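Local coordinates for FtsZ-like protein of unknown function (Nostoc punctiforme, PDB 3C8L), which is of unknown function but is an FtsZ-like member of the Lin0512 family, found as a four-chain assembly in the crystal, at residues E21-A26 with E71-V76; R31-H36 with A113-L118. All coordinates share one frame; numbering follows the deposited sequence.

Contact 1: E21-A26 with E71-V76; sequences EPTIAA and EEVLAV
Thr23 makes the first touch with 71-76: its methyl CG2 lies over the face of the Glu72 carboxylate, 3.6 Å from Glu72 CD. Glu72 OE1 and OE2 are both 3.8 Å from Thr23 CG2, as expected for a methyl almost straight above the carboxylate carbon. The two side chains cross at about a right angle, the extended Glu72 chain (chi1 177°, chi2 169°) reaching out to end over the Thr23 methyl. Thr23 carries CG2 anti to its backbone N, which leaves OG1 on the amide side, where it is hydrogen-bonded to the backbone N of Arg69. Outside the two segments, Arg69 also pairs with both acids, its NH1 with Glu21 OE1 and its NH2 with Glu72 OE1. Shortening Glu72 to an alanine is likely to cost Arg69 one of these two salt bridges and leave the Thr23 methyl without the carboxylate over it.

One turn on, Ala26 offers its CB to Val73 CG2 at 3.9 Å. This methyl of Val73 also lies 4.1 Å from Thr23 O, and so spans the turn between Thr23 and Ala26. The CA atoms of Ala26 and Val73 are 6.5 Å apart, a close approach that the small alanine permits. Helix 70-74 thus packs against the first turn of helix 22-34, with Val73 also reaching Val30, while Ala26 touches Val60 of strand 55-62 and Ala25 touches Ala111 of strand 107-120.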
# COMPACT_ATOMS: atom_id res chain seq x y z
N GLU A 21 3.89 -5.80 20.63
CA GLU A 21 3.10 -4.55 20.57
C GLU A 21 1.97 -4.54 19.53
O GLU A 21 2.05 -3.84 18.52
CB GLU A 21 3.99 -3.32 20.41
CG GLU A 21 4.80 -2.94 21.68
CD GLU A 21 3.97 -2.39 22.83
OE1 GLU A 21 2.80 -2.02 22.63
OE2 GLU A 21 4.51 -2.29 23.96
N PRO A 22 0.91 -5.31 19.79
CA PRO A 22 -0.23 -5.26 18.88
C PRO A 22 -0.81 -3.85 18.73
O PRO A 22 -1.38 -3.54 17.69
CB PRO A 22 -1.23 -6.26 19.49
CG PRO A 22 -0.73 -6.55 20.83
CD PRO A 22 0.69 -6.25 20.90
N THR A 23 -0.68 -3.00 19.75
CA THR A 23 -1.15 -1.63 19.61
C THR A 23 -0.45 -0.91 18.42
O THR A 23 -1.10 -0.16 17.70
CB THR A 23 -0.88 -0.80 20.89
OG1 THR A 23 -1.60 -1.38 21.98
CG2 THR A 23 -1.39 0.64 20.72
N ILE A 24 0.85 -1.12 18.27
CA ILE A 24 1.65 -0.52 17.19
C ILE A 24 1.15 -1.02 15.84
O ILE A 24 0.97 -0.26 14.89
CB ILE A 24 3.16 -0.85 17.41
CG1 ILE A 24 3.69 -0.08 18.63
CG2 ILE A 24 3.97 -0.50 16.17
CD1 ILE A 24 5.14 -0.32 18.93
N ALA A 25 0.96 -2.33 15.74
CA ALA A 25 0.45 -2.91 14.49
C ALA A 25 -0.92 -2.30 14.15
O ALA A 25 -1.18 -1.89 13.01
CB ALA A 25 0.35 -4.43 14.61
N ALA A 26 -1.79 -2.20 15.16
CA ALA A 26 -3.13 -1.65 14.97
C ALA A 26 -3.11 -0.17 14.56
O ALA A 26 -3.83 0.24 13.66
CB ALA A 26 -3.97 -1.84 16.22
N GLU A 71 -7.27 4.01 22.98
CA GLU A 71 -7.12 5.45 22.86
C GLU A 71 -6.00 5.85 21.91
O GLU A 71 -6.11 6.83 21.18
CB GLU A 71 -6.96 6.09 24.24
CG GLU A 71 -8.17 5.89 25.20
CD GLU A 71 -8.35 4.49 25.79
OE1 GLU A 71 -7.43 3.63 25.71
OE2 GLU A 71 -9.43 4.24 26.39
N GLU A 72 -4.91 5.11 21.95
CA GLU A 72 -3.78 5.36 21.08
C GLU A 72 -4.14 5.07 19.62
O GLU A 72 -3.78 5.82 18.72
CB GLU A 72 -2.59 4.50 21.52
CG GLU A 72 -1.37 4.60 20.68
CD GLU A 72 -0.14 3.93 21.30
OE1 GLU A 72 -0.13 3.69 22.52
OE2 GLU A 72 0.84 3.69 20.55
N VAL A 73 -4.90 4.01 19.38
CA VAL A 73 -5.31 3.65 18.02
C VAL A 73 -6.26 4.72 17.46
O VAL A 73 -6.09 5.17 16.33
CB VAL A 73 -5.96 2.26 17.99
CG1 VAL A 73 -6.54 1.95 16.61
CG2 VAL A 73 -4.95 1.19 18.41
N LEU A 74 -7.27 5.11 18.24
CA LEU A 74 -8.23 6.09 17.74
C LEU A 74 -7.63 7.47 17.50
O LEU A 74 -8.11 8.20 16.66
CB LEU A 74 -9.48 6.18 18.63
CG LEU A 74 -10.40 4.96 18.57
CD1 LEU A 74 -11.60 5.15 19.50
CD2 LEU A 74 -10.86 4.68 17.15
N ALA A 75 -6.56 7.80 18.23
CA ALA A 75 -5.90 9.08 18.05
C ALA A 75 -5.24 9.18 16.65
O ALA A 75 -4.87 10.27 16.23
CB ALA A 75 -4.87 9.34 19.17
N VAL A 76 -5.06 8.08 15.94
CA VAL A 76 -4.53 8.14 14.57
C VAL A 76 -5.53 8.89 13.67
O VAL A 76 -5.13 9.54 12.71
CB VAL A 76 -4.26 6.72 14.03
CG1 VAL A 76 -3.86 6.73 12.53
CG2 VAL A 76 -3.18 6.04 14.88

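Contact 2: R31-H36 with A113-L118; sequences RNAIAH and AAVTVL
Val115 fits both its methyls against Ala33 and Ile34 of helix 22-34. Its CG2 lies 4.0 Å from the CB of Ala33, while its CG1 meets Ile34 CG2 at 3.9 Å; since Val115 CG2 is also 4.0 Å from Ile34 CG2, the isoleucine branch methyl rests over the fork of the valine. Ile34 holds CG1 between its backbone N and carbonyl carbon (chi1 71°), a setting that puts CG2 anti to the carbonyl carbon and against the strand; the Ile34 side chain also touches Leu77 and Pro78. Ala33 reaches two residues further back along the strand, its CB 4.2 Å from Ala113 O. Nearest CA atoms, those of Ala33 and Ala113, are 6.7 Å apart, so two alanines face each other where helix and strand come closest.

Strand 107-120 is itself flanked: Val115 makes backbone hydrogen bonds with Glu10 of strand 4-16, and its side chain touches Ile56 of strand 55-62 and Val30 of the helix. No hydrogen bond or salt bridge joins 31-36 to 113-118. Between these two segments the contact is therefore chiefly methyl packing, with one approach of a CB to a carbonyl oxygen; a polar tie lies beside it, from Met13 N of strand 4-16 to Asn32 OD1.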
# COMPACT_ATOMS: atom_id res chain seq x y z
N ARG A 31 -3.51 4.03 10.21
CA ARG A 31 -2.80 5.06 9.45
C ARG A 31 -2.74 4.66 7.97
O ARG A 31 -3.02 5.47 7.09
CB ARG A 31 -1.37 5.27 9.97
CG ARG A 31 -0.56 6.25 9.05
CD ARG A 31 0.74 6.64 9.65
NE ARG A 31 1.64 5.50 9.73
CZ ARG A 31 2.71 5.45 10.51
NH1 ARG A 31 2.99 6.45 11.34
NH2 ARG A 31 3.46 4.37 10.51
N ASN A 32 -2.33 3.43 7.70
CA ASN A 32 -2.21 2.85 6.31
C ASN A 32 -3.54 2.88 5.61
O ASN A 32 -3.61 3.08 4.40
CB ASN A 32 -1.73 1.34 6.33
CG ASN A 32 -1.48 0.65 4.87
OD1 ASN A 32 -2.21 -0.31 4.43
ND2 ASN A 32 -0.42 1.08 4.18
N ALA A 33 -4.62 2.65 6.36
CA ALA A 33 -5.94 2.59 5.75
C ALA A 33 -6.39 3.92 5.16
O ALA A 33 -7.08 3.96 4.13
CB ALA A 33 -6.97 2.10 6.77
N ILE A 34 -6.03 5.01 5.84
CA ILE A 34 -6.51 6.30 5.43
C ILE A 34 -5.49 7.22 4.76
O ILE A 34 -5.88 8.22 4.15
CB ILE A 34 -7.15 7.06 6.65
CG1 ILE A 34 -6.08 7.50 7.66
CG2 ILE A 34 -8.26 6.22 7.30
CD1 ILE A 34 -6.58 8.35 8.84
N ALA A 35 -4.22 6.88 4.83
CA ALA A 35 -3.16 7.78 4.36
C ALA A 35 -3.20 8.14 2.91
O ALA A 35 -2.71 9.21 2.52
CB ALA A 35 -1.77 7.17 4.68
N HIS A 36 -3.71 7.24 2.08
CA HIS A 36 -3.70 7.44 0.64
C HIS A 36 -4.99 7.91 0.07
O HIS A 36 -5.16 7.90 -1.14
CB HIS A 36 -3.15 6.23 -0.10
CG HIS A 36 -1.73 5.88 0.20
ND1 HIS A 36 -1.17 4.70 -0.25
CD2 HIS A 36 -0.79 6.49 0.95
CE1 HIS A 36 0.08 4.63 0.17
NE2 HIS A 36 0.33 5.70 0.91
N ALA A 113 -6.96 -3.13 9.56
CA ALA A 113 -7.94 -2.14 9.99
C ALA A 113 -8.89 -1.83 8.82
O ALA A 113 -8.46 -1.71 7.67
CB ALA A 113 -7.31 -0.81 10.49
N ALA A 114 -10.18 -1.76 9.13
CA ALA A 114 -11.21 -1.27 8.24
C ALA A 114 -11.77 -0.01 8.92
O ALA A 114 -12.27 -0.09 10.04
CB ALA A 114 -12.32 -2.28 7.98
N VAL A 115 -11.64 1.13 8.24
CA VAL A 115 -12.12 2.41 8.71
C VAL A 115 -13.34 2.75 7.87
O VAL A 115 -13.23 2.94 6.66
CB VAL A 115 -11.02 3.51 8.57
CG1 VAL A 115 -11.57 4.88 8.96
CG2 VAL A 115 -9.76 3.13 9.38
N THR A 116 -14.51 2.81 8.51
CA THR A 116 -15.75 3.07 7.81
C THR A 116 -16.29 4.44 8.16
O THR A 116 -16.39 4.78 9.36
CB THR A 116 -16.81 2.01 8.16
OG1 THR A 116 -16.31 0.71 7.82
CG2 THR A 116 -18.09 2.26 7.37
N VAL A 117 -16.63 5.23 7.15
CA VAL A 117 -17.26 6.52 7.34
C VAL A 117 -18.76 6.28 7.13
O VAL A 117 -19.16 5.69 6.11
CB VAL A 117 -16.76 7.56 6.36
CG1 VAL A 117 -17.61 8.83 6.49
CG2 VAL A 117 -15.27 7.82 6.58
N LEU A 118 -19.56 6.70 8.10
CA LEU A 118 -21.01 6.55 8.06
C LEU A 118 -21.72 7.87 8.30
O LEU A 118 -21.12 8.82 8.79
CB LEU A 118 -21.52 5.56 9.11
CG LEU A 118 -20.81 4.20 9.10
CD1 LEU A 118 -19.68 4.16 10.12
CD2 LEU A 118 -21.77 3.06 9.37

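Helix 22-34 takes part in both contacts: its first turn meets helix 70-74 in contact 1, and its Ala33 and Ile34 meet strand 107-120 in contact 2. The centres of the contacts are about 13 Å apart, and they touch directly where Val76 CG1 comes 3.6 Å from Arg31 N. Along the chain the segments alternate, 21-26, 31-36, 71-76, 113-118, so the two closures interlock. Together they set the two helices beside each other against the mixed sheet. No other chain of the assembly touches the segments of contact 1, whereas residues 31-36 and Ala114 also reach other subunits, linking this packing to the four-chain assembly.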